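Local coordinates for probable AP endonuclease (African swine fever virus, PDB 6KI3), which probably cleaves DNA on the 5' side of abasic sites during repair, using three zinc ions, and probably also removes mismatched nucleotides as a 3'-5' exonuclease, at residues 15-20 / 27-32; 21-26 / 62-67; 146-151 / 179-184; 220-225 / 263-268. All coordinates share one frame; numbering follows the deposited sequence.

Contact 1 (15-20 / 27-32); sequences LWSDSG and TNSIAN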
loop_
_atom_site.group_PDB
_atom_site.type_symbol
_atom_site.label_atom_id
_atom_site.label_comp_id
_atom_site.label_asym_id
_atom_site.label_seq_id
_atom_site.Cartn_x
_atom_site.Cartn_y
_atom_site.Cartn_z
ATOM N N LEU A 15 -12.621 0.435 -13.533
ATOM C CA LEU A 15 -11.787 1.037 -14.566
ATOM C C LEU A 15 -10.925 0.028 -15.310
ATOM O O LEU A 15 -10.177 0.421 -16.211
ATOM C CB LEU A 15 -10.883 2.118 -13.963
ATOM C CG LEU A 15 -11.653 3.257 -13.297
ATOM C CD1 LEU A 15 -10.718 4.226 -12.567
ATOM C CD2 LEU A 15 -12.476 3.971 -14.352
ATOM N N TRP A 16 -11.012 -1.258 -14.973
ATOM C CA TRP A 16 -10.129 -2.242 -15.588
ATOM C C TRP A 16 -10.882 -3.470 -16.086
ATOM O O TRP A 16 -10.485 -4.076 -17.086
ATOM C CB TRP A 16 -9.036 -2.656 -14.600
ATOM C CG TRP A 16 -8.035 -1.573 -14.328
ATOM C CD1 TRP A 16 -7.978 -0.760 -13.232
ATOM C CD2 TRP A 16 -6.946 -1.183 -15.173
ATOM N NE1 TRP A 16 -6.919 0.109 -13.342
ATOM C CE2 TRP A 16 -6.269 -0.130 -14.525
ATOM C CE3 TRP A 16 -6.477 -1.622 -16.414
ATOM C CZ2 TRP A 16 -5.149 0.490 -15.075
ATOM C CZ3 TRP A 16 -5.365 -1.006 -16.960
ATOM C CH2 TRP A 16 -4.713 0.038 -16.291
ATOM N N SER A 17 -11.958 -3.850 -15.404
ATOM C CA SER A 17 -12.683 -5.052 -15.790
ATOM C C SER A 17 -13.479 -4.819 -17.066
ATOM O O SER A 17 -14.063 -3.751 -17.271
ATOM C CB SER A 17 -13.622 -5.502 -14.671
ATOM O OG SER A 17 -12.896 -5.910 -13.526
ATOM N N ASP A 18 -13.492 -5.830 -17.930
ATOM C CA ASP A 18 -14.345 -5.801 -19.108
ATOM C C ASP A 18 -15.806 -5.939 -18.703
ATOM O O ASP A 18 -16.133 -6.486 -17.645
ATOM C CB ASP A 18 -13.971 -6.929 -20.069
ATOM C CG ASP A 18 -12.579 -6.773 -20.640
ATOM O OD1 ASP A 18 -12.255 -5.668 -21.121
ATOM O OD2 ASP A 18 -11.810 -7.756 -20.606
ATOM N N SER A 19 -16.690 -5.434 -19.557
ATOM C CA SER A 19 -18.111 -5.673 -19.361
ATOM C C SER A 19 -18.405 -7.157 -19.532
ATOM O O SER A 19 -17.853 -7.818 -20.417
ATOM C CB SER A 19 -18.934 -4.848 -20.348
ATOM O OG SER A 19 -18.500 -5.071 -21.677
ATOM N N GLY A 20 -19.269 -7.683 -18.672
ATOM C CA GLY A 20 -19.558 -9.105 -18.708
ATOM C C GLY A 20 -18.419 -9.970 -18.211
ATOM O O GLY A 20 -18.204 -11.068 -18.741
ATOM N N THR A 27 -9.529 -11.142 -11.636
ATOM C CA THR A 27 -8.471 -11.667 -12.494
ATOM C C THR A 27 -8.533 -11.048 -13.884
ATOM O O THR A 27 -7.493 -10.764 -14.492
ATOM C CB THR A 27 -8.575 -13.190 -12.582
ATOM O OG1 THR A 27 -8.709 -13.739 -11.266
ATOM C CG2 THR A 27 -7.334 -13.770 -13.241
ATOM N N ASN A 28 -9.744 -10.838 -14.407
ATOM C CA ASN A 28 -9.892 -10.175 -15.700
ATOM C C ASN A 28 -9.334 -8.758 -15.660
ATOM O O ASN A 28 -8.665 -8.320 -16.602
ATOM C CB ASN A 28 -11.365 -10.161 -16.114
ATOM C CG ASN A 28 -11.634 -9.249 -17.297
ATOM O OD1 ASN A 28 -12.031 -8.097 -17.127
ATOM N ND2 ASN A 28 -11.425 -9.764 -18.503
ATOM N N SER A 29 -9.598 -8.029 -14.573
ATOM C CA SER A 29 -9.072 -6.675 -14.445
ATOM C C SER A 29 -7.550 -6.680 -14.377
ATOM O O SER A 29 -6.889 -5.839 -14.998
ATOM C CB SER A 29 -9.661 -5.999 -13.207
ATOM O OG SER A 29 -9.298 -6.695 -12.026
ATOM N N ILE A 30 -6.976 -7.625 -13.627
ATOM C CA ILE A 30 -5.523 -7.729 -13.543
ATOM C C ILE A 30 -4.935 -8.104 -14.899
ATOM O O ILE A 30 -3.852 -7.634 -15.273
ATOM C CB ILE A 30 -5.132 -8.734 -12.444
ATOM C CG1 ILE A 30 -5.456 -8.155 -11.066
ATOM C CG2 ILE A 30 -3.658 -9.108 -12.538
ATOM C CD1 ILE A 30 -5.172 -9.096 -9.926
ATOM N N ALA A 31 -5.642 -8.940 -15.661
ATOM C CA ALA A 31 -5.184 -9.291 -17.002
ATOM C C ALA A 31 -5.083 -8.054 -17.886
ATOM O O ALA A 31 -4.081 -7.854 -18.582
ATOM C CB ALA A 31 -6.124 -10.324 -17.623
ATOM N N ASN A 32 -6.114 -7.208 -17.870
ATOM C CA ASN A 32 -6.059 -5.967 -18.634
ATOM C C ASN A 32 -5.001 -5.026 -18.075
ATOM O O ASN A 32 -4.338 -4.304 -18.830
ATOM C CB ASN A 32 -7.432 -5.294 -18.638
ATOM C CG ASN A 32 -8.510 -6.176 -19.233
ATOM O OD1 ASN A 32 -8.222 -7.097 -19.996
ATOM N ND2 ASN A 32 -9.761 -5.900 -18.885
#
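Asn28 meets Asp18 through both ends of its amide, which a carboxamide can do because it carries an acceptor and a donor side by side. Its OD1 takes the backbone N of Asp18 at 2.8 Å, in the carbonyl plane, while its ND2 gives a 2.9 Å bond to Asp18 OD2, reached from the anti side, 29° out of the plane of a carboxylate turned 64° from the amide. One residue on, Ser29 is small enough to let the loop come close: its CB lies 3.7 Å from Trp16 CB and 3.3 Å from Ser17 OG. The two hydroxyls are bonded to other residues, Ser29 OG to Ile26 O and Ser17 OG to Cys25 O. A turn later, Asn32 ND2 ties down the carbonyl of Trp16, with 2.7 Å to its O, and adds a weak bond to Asp18 OD2. Beneath this polar rim, Trp16 packs edge-to-face with Phe36 and touches Leu285 of helix 282-300, whereas Thr27 and Ile30 turn helix 25-39 against Leu69 of helix 63-76.

Contact 2 (21-26 / 62-67); sequences CTTTCI and QEDDKV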
loop_
_atom_site.group_PDB
_atom_site.type_symbol
_atom_site.label_atom_id
_atom_site.label_comp_id
_atom_site.label_asym_id
_atom_site.label_seq_id
_atom_site.Cartn_x
_atom_site.Cartn_y
_atom_site.Cartn_z
ATOM N N CYS A 21 -17.673 -9.496 -17.212
ATOM C CA CYS A 21 -16.639 -10.321 -16.599
ATOM C C CYS A 21 -17.220 -11.409 -15.708
ATOM O O CYS A 21 -16.483 -12.320 -15.314
ATOM C CB CYS A 21 -15.668 -9.445 -15.800
ATOM S SG CYS A 21 -16.440 -8.353 -14.582
ATOM N N THR A 22 -18.515 -11.328 -15.390
ATOM C CA THR A 22 -19.253 -12.365 -14.675
ATOM C C THR A 22 -18.562 -12.804 -13.390
ATOM O O THR A 22 -18.590 -12.092 -12.383
ATOM C CB THR A 22 -19.482 -13.583 -15.579
ATOM O OG1 THR A 22 -18.264 -14.331 -15.702
ATOM C CG2 THR A 22 -19.947 -13.148 -16.962
ATOM N N THR A 23 -17.931 -13.976 -13.428
ATOM C CA THR A 23 -17.458 -14.654 -12.230
ATOM C C THR A 23 -15.966 -14.482 -11.971
ATOM O O THR A 23 -15.486 -14.920 -10.921
ATOM C CB THR A 23 -17.780 -16.151 -12.321
ATOM O OG1 THR A 23 -17.304 -16.818 -11.148
ATOM C CG2 THR A 23 -17.121 -16.761 -13.553
ATOM N N THR A 24 -15.224 -13.865 -12.887
ATOM C CA THR A 24 -13.772 -13.736 -12.779
ATOM C C THR A 24 -13.341 -12.293 -13.013
ATOM O O THR A 24 -12.425 -12.009 -13.785
ATOM C CB THR A 24 -13.068 -14.659 -13.771
ATOM O OG1 THR A 24 -13.495 -14.339 -15.102
ATOM C CG2 THR A 24 -13.393 -16.118 -13.478
ATOM N N CYS A 25 -13.990 -11.354 -12.323
ATOM C CA CYS A 25 -13.793 -9.941 -12.637
ATOM C C CYS A 25 -12.454 -9.412 -12.134
ATOM O O CYS A 25 -11.835 -8.571 -12.797
ATOM C CB CYS A 25 -14.946 -9.119 -12.066
ATOM S SG CYS A 25 -16.519 -9.458 -12.882
ATOM N N ILE A 26 -11.989 -9.878 -10.973
ATOM C CA ILE A 26 -10.721 -9.382 -10.441
ATOM C C ILE A 26 -9.560 -9.847 -11.311
ATOM O O ILE A 26 -8.690 -9.055 -11.690
ATOM C CB ILE A 26 -10.537 -9.820 -8.977
ATOM C CG1 ILE A 26 -11.675 -9.280 -8.109
ATOM C CG2 ILE A 26 -9.185 -9.351 -8.452
ATOM C CD1 ILE A 26 -11.569 -9.673 -6.652
ATOM N N GLN A 62 -15.136 -14.191 -5.963
ATOM C CA GLN A 62 -15.929 -15.405 -6.093
ATOM C C GLN A 62 -15.033 -16.600 -6.421
ATOM O O GLN A 62 -13.833 -16.462 -6.666
ATOM C CB GLN A 62 -17.020 -15.219 -7.156
ATOM C CG GLN A 62 -17.708 -13.856 -7.095
ATOM C CD GLN A 62 -19.210 -13.940 -7.288
ATOM O OE1 GLN A 62 -19.974 -14.020 -6.315
ATOM N NE2 GLN A 62 -19.645 -13.923 -8.548
ATOM N N GLU A 63 -15.646 -17.789 -6.428
ATOM C CA GLU A 63 -14.883 -19.035 -6.492
ATOM C C GLU A 63 -14.048 -19.122 -7.764
ATOM O O GLU A 63 -12.832 -19.340 -7.703
ATOM C CB GLU A 63 -15.829 -20.234 -6.386
ATOM N N ASP A 64 -14.686 -18.975 -8.929
ATOM C CA ASP A 64 -13.940 -19.028 -10.185
ATOM C C ASP A 64 -12.852 -17.964 -10.222
ATOM O O ASP A 64 -11.764 -18.194 -10.763
ATOM C CB ASP A 64 -14.887 -18.859 -11.374
ATOM C CG ASP A 64 -15.901 -19.978 -11.479
ATOM O OD1 ASP A 64 -15.637 -21.079 -10.949
ATOM O OD2 ASP A 64 -16.961 -19.758 -12.098
ATOM N N ASP A 65 -13.128 -16.793 -9.646
ATOM C CA ASP A 65 -12.118 -15.745 -9.574
ATOM C C ASP A 65 -10.941 -16.178 -8.711
ATOM O O ASP A 65 -9.783 -15.890 -9.035
ATOM C CB ASP A 65 -12.742 -14.460 -9.029
ATOM C CG ASP A 65 -12.211 -13.219 -9.712
ATOM O OD1 ASP A 65 -11.241 -13.335 -10.490
ATOM O OD2 ASP A 65 -12.767 -12.127 -9.471
ATOM N N LYS A 66 -11.217 -16.883 -7.610
ATOM C CA LYS A 66 -10.150 -17.315 -6.713
ATOM C C LYS A 66 -9.225 -18.320 -7.390
ATOM O O LYS A 66 -8.013 -18.318 -7.145
ATOM C CB LYS A 66 -10.750 -17.906 -5.437
ATOM C CG LYS A 66 -11.511 -16.893 -4.596
ATOM C CD LYS A 66 -12.358 -17.562 -3.524
ATOM C CE LYS A 66 -11.499 -18.190 -2.441
ATOM N NZ LYS A 66 -12.306 -18.544 -1.241
ATOM N N VAL A 67 -9.774 -19.185 -8.245
ATOM C CA VAL A 67 -8.947 -20.175 -8.927
ATOM C C VAL A 67 -8.136 -19.523 -10.040
ATOM O O VAL A 67 -6.941 -19.801 -10.201
ATOM C CB VAL A 67 -9.824 -21.323 -9.461
ATOM C CG1 VAL A 67 -8.979 -22.323 -10.238
ATOM C CG2 VAL A 67 -10.549 -22.009 -8.314
HETATM O O HOH W 1 -17.546 -18.744 -8.820
#
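The carboxylate of Asp65 is a flat group wedged against the start of helix 25-39. Over one face sits the backbone of Thr24, whose CA is 3.5 Å from Asp65 CG, almost straight above it. At the edge, Ile26 N gives a hydrogen bond to Asp65 OD2 of 2.8 Å, using the syn lone pair. The side chain of Ile26 comes past the same oxygen from the other side of the plane, with CB 3.2 Å from OD2. Asp65 OD1 is held by Thr27 OG1, so both oxygens are gripped by one helix start and the rotation of the group is fixed. To reach there the side chain adopts chi1 -142°, well off a staggered value.

An aspartate suits this place because its short arm carries two acceptors to amides and hydroxyls at the first turn of a helix; its negative charge would probably also be favoured by the positive end of the helix dipole. Nearer the solvent, Thr24 CG2 packs on Asp64 CB at 3.8 Å, and a water joins Thr23 OG1 to Asp64 N.

The disulfide between Cys21 SG and Cys25 SG closes the loop just before, across a type II' turn from Cys21 to Thr24. A carboxylate of helix 63-76 thus accepts a first-turn N-H of helix 25-39, joining two outer helices of the TIM barrel.

Contact 3 (146-151 / 179-184); sequences LETPHN and IGLCID. With ZN (zinc ion), chain J; ZN (zinc ion), chain K; nucleotides of chain C; nucleotides of chain D.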
loop_
_atom_site.group_PDB
_atom_site.type_symbol
_atom_site.label_atom_id
_atom_site.label_comp_id
_atom_site.label_asym_id
_atom_site.label_seq_id
_atom_site.Cartn_x
_atom_site.Cartn_y
_atom_site.Cartn_z
ATOM N N LEU A 146 0.684 -2.836 8.228
ATOM C CA LEU A 146 0.074 -1.702 8.911
ATOM C C LEU A 146 0.450 -0.418 8.181
ATOM O O LEU A 146 1.636 -0.092 8.056
ATOM C CB LEU A 146 0.521 -1.653 10.370
ATOM C CG LEU A 146 0.204 -2.899 11.198
ATOM C CD1 LEU A 146 0.613 -2.701 12.649
ATOM C CD2 LEU A 146 -1.272 -3.254 11.094
ATOM N N GLU A 147 -0.556 0.308 7.701
ATOM C CA GLU A 147 -0.328 1.486 6.876
ATOM C C GLU A 147 -0.240 2.742 7.732
ATOM O O GLU A 147 -0.981 2.899 8.706
ATOM C CB GLU A 147 -1.441 1.640 5.837
ATOM C CG GLU A 147 -1.237 2.811 4.886
ATOM C CD GLU A 147 -2.284 2.874 3.792
ATOM O OE1 GLU A 147 -2.268 3.846 3.011
ATOM O OE2 GLU A 147 -3.122 1.951 3.710
ATOM N N THR A 148 0.676 3.628 7.361
ATOM C CA THR A 148 0.787 4.930 8.002
ATOM C C THR A 148 -0.497 5.721 7.775
ATOM O O THR A 148 -0.867 5.966 6.616
ATOM C CB THR A 148 1.985 5.701 7.450
ATOM O OG1 THR A 148 1.860 5.822 6.027
ATOM C CG2 THR A 148 3.284 4.977 7.777
ATOM N N PRO A 149 -1.209 6.121 8.828
ATOM C CA PRO A 149 -2.471 6.845 8.630
ATOM C C PRO A 149 -2.272 8.342 8.459
ATOM O O PRO A 149 -1.139 8.822 8.344
ATOM C CB PRO A 149 -3.248 6.530 9.911
ATOM C CG PRO A 149 -2.177 6.404 10.946
ATOM C CD PRO A 149 -0.973 5.805 10.248
ATOM N N HIS A 150 -3.373 9.087 8.445
ATOM C CA HIS A 150 -3.332 10.538 8.327
ATOM C C HIS A 150 -4.336 11.143 9.295
ATOM O O HIS A 150 -5.512 10.767 9.290
ATOM C CB HIS A 150 -3.636 10.985 6.890
ATOM C CG HIS A 150 -4.971 10.532 6.387
ATOM N ND1 HIS A 150 -6.119 11.274 6.556
ATOM C CD2 HIS A 150 -5.343 9.408 5.730
ATOM C CE1 HIS A 150 -7.141 10.629 6.022
ATOM N NE2 HIS A 150 -6.696 9.495 5.513
ATOM N N ASN A 151 -3.866 12.060 10.137
ATOM C CA ASN A 151 -4.748 12.843 10.991
ATOM C C ASN A 151 -4.019 14.116 11.394
ATOM O O ASN A 151 -2.827 14.285 11.129
ATOM C CB ASN A 151 -5.221 12.049 12.221
ATOM C CG ASN A 151 -4.120 11.824 13.248
ATOM O OD1 ASN A 151 -3.655 12.758 13.904
ATOM N ND2 ASN A 151 -3.719 10.569 13.411
ATOM N N ILE A 179 3.886 -9.515 10.710
ATOM C CA ILE A 179 3.438 -8.129 10.732
ATOM C C ILE A 179 4.421 -7.304 9.915
ATOM O O ILE A 179 5.640 -7.457 10.060
ATOM C CB ILE A 179 3.324 -7.595 12.170
ATOM C CG1 ILE A 179 2.364 -8.464 12.983
ATOM C CG2 ILE A 179 2.856 -6.146 12.167
ATOM C CD1 ILE A 179 0.921 -8.364 12.536
ATOM N N GLY A 180 3.890 -6.443 9.046
ATOM C CA GLY A 180 4.709 -5.587 8.215
ATOM C C GLY A 180 4.276 -4.136 8.328
ATOM O O GLY A 180 3.331 -3.800 9.046
ATOM N N LEU A 181 4.994 -3.287 7.599
ATOM C CA LEU A 181 4.750 -1.851 7.581
ATOM C C LEU A 181 4.485 -1.402 6.153
ATOM O O LEU A 181 5.215 -1.785 5.233
ATOM C CB LEU A 181 5.941 -1.083 8.163
ATOM C CG LEU A 181 5.963 0.429 7.933
ATOM C CD1 LEU A 181 4.833 1.108 8.689
ATOM C CD2 LEU A 181 7.309 1.018 8.330
ATOM N N CYS A 182 3.441 -0.600 5.973
ATOM C CA CYS A 182 3.135 0.030 4.696
ATOM C C CYS A 182 3.289 1.536 4.856
ATOM O O CYS A 182 2.574 2.155 5.650
ATOM C CB CYS A 182 1.726 -0.322 4.222
ATOM S SG CYS A 182 1.295 0.397 2.620
ATOM N N ILE A 183 4.222 2.117 4.112
ATOM C CA ILE A 183 4.521 3.540 4.192
ATOM C C ILE A 183 3.817 4.230 3.032
ATOM O O ILE A 183 4.224 4.091 1.873
ATOM C CB ILE A 183 6.032 3.802 4.167
ATOM C CG1 ILE A 183 6.701 3.155 5.380
ATOM C CG2 ILE A 183 6.317 5.296 4.136
ATOM C CD1 ILE A 183 8.208 3.254 5.363
ATOM N N ASP A 184 2.754 4.969 3.339
ATOM C CA ASP A 184 2.042 5.774 2.353
ATOM C C ASP A 184 2.595 7.193 2.434
ATOM O O ASP A 184 2.389 7.891 3.433
ATOM C CB ASP A 184 0.535 5.741 2.604
ATOM C CG ASP A 184 -0.267 6.249 1.419
ATOM O OD1 ASP A 184 0.097 7.299 0.851
ATOM O OD2 ASP A 184 -1.262 5.589 1.049
HETATM ZN ZN ZN J . -2.566 3.921 0.888
HETATM ZN ZN ZN K . -4.853 2.414 2.536
ATOM O "O5'" 3DR C 1 -6.006 4.814 -0.390
ATOM P P 3DR C 1 -5.584 5.172 1.121
ATOM O OP1 3DR C 1 -6.002 3.955 1.909
ATOM O OP2 3DR C 1 -4.094 5.379 1.024
ATOM O OP3 3DR C 1 -6.378 6.414 1.447
ATOM C "C2'" 3DR C 1 -7.777 2.176 -3.449
ATOM C "C5'" 3DR C 1 -7.238 4.158 -0.680
ATOM C "C4'" 3DR C 1 -7.460 4.207 -2.185
ATOM O "O4'" 3DR C 1 -6.238 3.878 -2.848
ATOM C "C1'" 3DR C 1 -6.431 2.809 -3.775
ATOM C "C3'" 3DR C 1 -8.520 3.219 -2.641
ATOM O "O3'" 3DR C 1 -9.443 3.891 -3.500
ATOM P P DC D 13 -8.409 14.334 12.391
ATOM O OP1 DC D 13 -7.021 14.836 12.387
ATOM O OP2 DC D 13 -9.140 14.216 13.672
ATOM O "O5'" DC D 13 -9.288 15.236 11.404
ATOM C "C5'" DC D 13 -8.792 15.562 10.112
ATOM C "C4'" DC D 13 -9.905 16.082 9.220
ATOM O "O4'" DC D 13 -10.934 15.079 9.099
ATOM C "C3'" DC D 13 -10.631 17.305 9.745
ATOM O "O3'" DC D 13 -9.927 18.484 9.367
ATOM C "C2'" DC D 13 -11.985 17.214 9.038
ATOM C "C1'" DC D 13 -12.168 15.709 8.810
ATOM N N1 DC D 13 -13.232 15.099 9.661
ATOM C C2 DC D 13 -14.503 14.873 9.122
ATOM O O2 DC D 13 -14.722 15.186 7.945
ATOM N N3 DC D 13 -15.459 14.316 9.905
ATOM C C4 DC D 13 -15.182 13.992 11.170
ATOM N N4 DC D 13 -16.157 13.446 11.904
ATOM C C5 DC D 13 -13.893 14.216 11.737
ATOM C C6 DC D 13 -12.959 14.769 10.955
#
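Glu147 runs from its strand beside Cys182 and Asp184 to two metals. Its CB lies 4.1 Å from Cys182 CB, and its CG 3.9 Å from Cys182 O and 4.1 Å from Asp184 CB. With CG anti to the backbone N (chi1 -177°) and the chain extended beyond, the carboxylate is carried to the zinc pair: OE1 binds the zinc ion of chain J at 2.1 Å and OE2 that of chain K at 2.1 Å. Glutamate has the length and the two oxygens for such a bridge. Asp184 OD2 joins the first zinc at 2.1 Å, its carboxylate nearly coplanar with that of Glu147, and 3DR1 of chain C lays its phosphate across both metals. Behind them the parallel strands are sewn together by Cys182 N to Leu146 O at 2.8 Å, and Thr148 OG1 receives Asp184 N at 3.0 Å, steadying the zinc-binding aspartate's backbone. Metal ligands at the C-terminal ends of neighbouring parallel strands mark the zinc centre of an endonuclease IV-type TIM barrel.

Contact 4 (220-225 / 263-268); sequences IMFHLN and VEYITR. With ZN (zinc ion), chain J.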
loop_
_atom_site.group_PDB
_atom_site.type_symbol
_atom_site.label_atom_id
_atom_site.label_comp_id
_atom_site.label_asym_id
_atom_site.label_seq_id
_atom_site.Cartn_x
_atom_site.Cartn_y
_atom_site.Cartn_z
ATOM N N ILE A 220 8.513 -4.394 4.586
ATOM C CA ILE A 220 8.161 -3.003 4.322
ATOM C C ILE A 220 7.693 -2.883 2.879
ATOM O O ILE A 220 8.380 -3.341 1.959
ATOM C CB ILE A 220 9.343 -2.050 4.588
ATOM C CG1 ILE A 220 9.694 -2.030 6.078
ATOM C CG2 ILE A 220 9.019 -0.649 4.098
ATOM C CD1 ILE A 220 10.806 -1.060 6.435
ATOM N N MET A 221 6.523 -2.277 2.685
ATOM C CA MET A 221 5.995 -1.959 1.367
ATOM C C MET A 221 5.648 -0.477 1.320
ATOM O O MET A 221 5.580 0.199 2.349
ATOM C CB MET A 221 4.765 -2.811 1.025
ATOM C CG MET A 221 3.532 -2.475 1.845
ATOM S SD MET A 221 2.067 -3.338 1.254
ATOM C CE MET A 221 1.788 -2.501 -0.305
ATOM N N PHE A 222 5.416 0.031 0.111
ATOM C CA PHE A 222 5.243 1.462 -0.095
ATOM C C PHE A 222 4.028 1.764 -0.957
ATOM O O PHE A 222 3.733 1.044 -1.917
ATOM C CB PHE A 222 6.483 2.080 -0.743
ATOM C CG PHE A 222 7.627 2.261 0.203
ATOM C CD1 PHE A 222 8.549 1.248 0.395
ATOM C CD2 PHE A 222 7.777 3.444 0.908
ATOM C CE1 PHE A 222 9.600 1.412 1.268
ATOM C CE2 PHE A 222 8.829 3.615 1.784
ATOM C CZ PHE A 222 9.743 2.597 1.965
ATOM N N HIS A 223 3.334 2.842 -0.601
ATOM C CA HIS A 223 2.328 3.476 -1.446
ATOM C C HIS A 223 2.928 4.783 -1.950
ATOM O O HIS A 223 3.065 5.743 -1.184
ATOM C CB HIS A 223 1.032 3.726 -0.677
ATOM C CG HIS A 223 0.258 2.484 -0.367
ATOM N ND1 HIS A 223 -0.773 2.460 0.547
ATOM C CD2 HIS A 223 0.357 1.224 -0.855
ATOM C CE1 HIS A 223 -1.274 1.239 0.612
ATOM N NE2 HIS A 223 -0.605 0.470 -0.228
ATOM N N LEU A 224 3.299 4.817 -3.229
ATOM C CA LEU A 224 3.941 5.990 -3.825
ATOM C C LEU A 224 2.853 6.943 -4.301
ATOM O O LEU A 224 2.373 6.860 -5.432
ATOM C CB LEU A 224 4.867 5.582 -4.964
ATOM C CG LEU A 224 6.043 4.678 -4.595
ATOM C CD1 LEU A 224 7.007 4.546 -5.766
ATOM C CD2 LEU A 224 6.759 5.202 -3.360
ATOM N N ASN A 225 2.466 7.869 -3.427
ATOM C CA ASN A 225 1.395 8.815 -3.714
ATOM C C ASN A 225 1.865 10.231 -3.427
ATOM O O ASN A 225 2.371 10.513 -2.335
ATOM C CB ASN A 225 0.144 8.513 -2.881
ATOM C CG ASN A 225 -0.382 7.110 -3.099
ATOM O OD1 ASN A 225 -0.315 6.573 -4.204
ATOM N ND2 ASN A 225 -0.916 6.509 -2.041
ATOM N N VAL A 263 12.629 5.927 -4.278
ATOM C CA VAL A 263 12.833 4.938 -5.331
ATOM C C VAL A 263 14.145 4.191 -5.116
ATOM O O VAL A 263 14.236 2.983 -5.365
ATOM C CB VAL A 263 12.780 5.615 -6.713
ATOM C CG1 VAL A 263 13.126 4.624 -7.815
ATOM C CG2 VAL A 263 11.405 6.218 -6.950
ATOM N N GLU A 264 15.176 4.891 -4.637
ATOM C CA GLU A 264 16.465 4.244 -4.406
ATOM C C GLU A 264 16.389 3.248 -3.255
ATOM O O GLU A 264 16.997 2.173 -3.318
ATOM C CB GLU A 264 17.541 5.297 -4.141
ATOM C CG GLU A 264 17.971 6.074 -5.379
ATOM C CD GLU A 264 19.017 7.129 -5.071
ATOM O OE1 GLU A 264 18.978 7.700 -3.960
ATOM O OE2 GLU A 264 19.884 7.383 -5.935
ATOM N N TYR A 265 15.653 3.584 -2.192
ATOM C CA TYR A 265 15.483 2.642 -1.092
ATOM C C TYR A 265 14.653 1.440 -1.523
ATOM O O TYR A 265 14.964 0.300 -1.158
ATOM C CB TYR A 265 14.839 3.342 0.107
ATOM C CG TYR A 265 14.402 2.408 1.216
ATOM C CD1 TYR A 265 13.135 1.839 1.216
ATOM C CD2 TYR A 265 15.253 2.104 2.270
ATOM C CE1 TYR A 265 12.735 0.987 2.223
ATOM C CE2 TYR A 265 14.855 1.254 3.285
ATOM C CZ TYR A 265 13.596 0.699 3.256
ATOM O OH TYR A 265 13.191 -0.148 4.260
ATOM N N ILE A 266 13.587 1.677 -2.291
ATOM C CA ILE A 266 12.765 0.580 -2.793
ATOM C C ILE A 266 13.589 -0.328 -3.697
ATOM O O ILE A 266 13.432 -1.554 -3.684
ATOM C CB ILE A 266 11.527 1.140 -3.519
ATOM C CG1 ILE A 266 10.570 1.785 -2.516
ATOM C CG2 ILE A 266 10.818 0.051 -4.310
ATOM C CD1 ILE A 266 9.462 2.583 -3.161
ATOM N N THR A 267 14.495 0.259 -4.482
ATOM C CA THR A 267 15.353 -0.537 -5.355
ATOM C C THR A 267 16.330 -1.386 -4.550
ATOM O O THR A 267 16.403 -2.606 -4.732
ATOM C CB THR A 267 16.105 0.379 -6.320
ATOM O OG1 THR A 267 15.192 0.911 -7.290
ATOM C CG2 THR A 267 17.207 -0.382 -7.037
ATOM N N ARG A 268 17.084 -0.755 -3.647
ATOM C CA ARG A 268 18.117 -1.454 -2.893
ATOM C C ARG A 268 17.559 -2.497 -1.934
ATOM O O ARG A 268 18.330 -3.323 -1.435
ATOM C CB ARG A 268 18.970 -0.451 -2.112
HETATM ZN ZN ZN J . -2.566 3.921 0.888
#
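Val263 O, in the helical turn that presses Tyr265 and Ile266 against Phe222, is gripped twice: Thr267 N reaches it at 2.9 Å and Thr267 OG1 at 3.0 Å, from opposite faces of its plane. Threonine suits such a place, since its hydroxyl can fold back on the preceding turn.

The inner side is apolar. Phe222 and Tyr265 meet rim to rim, CE1 to CE1 at 3.3 Å, with ring planes 73° apart, neither over the other's face. A chi1 of 170° sets Tyr265 CG beside its carbonyl carbon and carries the ring obliquely back toward the strand's N-terminal end, where OH comes to 3.4 Å from Ile220 CD1. Next to it, Ile266 slides past Phe222 in the opposite direction, its CG1 3.6 Å from Phe222 CD1, and its CD1 meets Leu224 CD2 tip to tip at 3.8 Å. Branched and aromatic residues fill the seam between a strand and a helix whose short axes approach to 10.2 Å, running at 144°.

Alternate residues of the strand face the other way: His223 ND1 binds the zinc ion of chain J at 2.3 Å, while Gln48 holds its NE2 and so fixes the imidazole. This division, apolar residues outward to a helix and a metal ligand inward, is that of a TIM barrel strand, here followed, after a long connection, by helix 258-269 and the neighbouring parallel strand 272-275.

Overall arrangement
From the N terminus, the chain leaves strand 6-10 and contact 1 closes a short loop between helix 13-16 and helix 25-39. Contact 2 opens within that loop and closes only at helix 63-76, so the two cross; they touch and share helix 25-39, anchoring the loop to two outer helices. Contacts 3 and 4 follow in series. Contact 3 spans one strand-helix-strand unit, and contact 4 bridges a longer excursion from strand 220-227 to helix 258-269. Strands 179-184 and 220-227 are neighbours, so these two join inner sheet, outer helix and a shared zinc. The centres of contacts 2 and 4 lie about 30 Å apart, on opposite sides of the chain's centre.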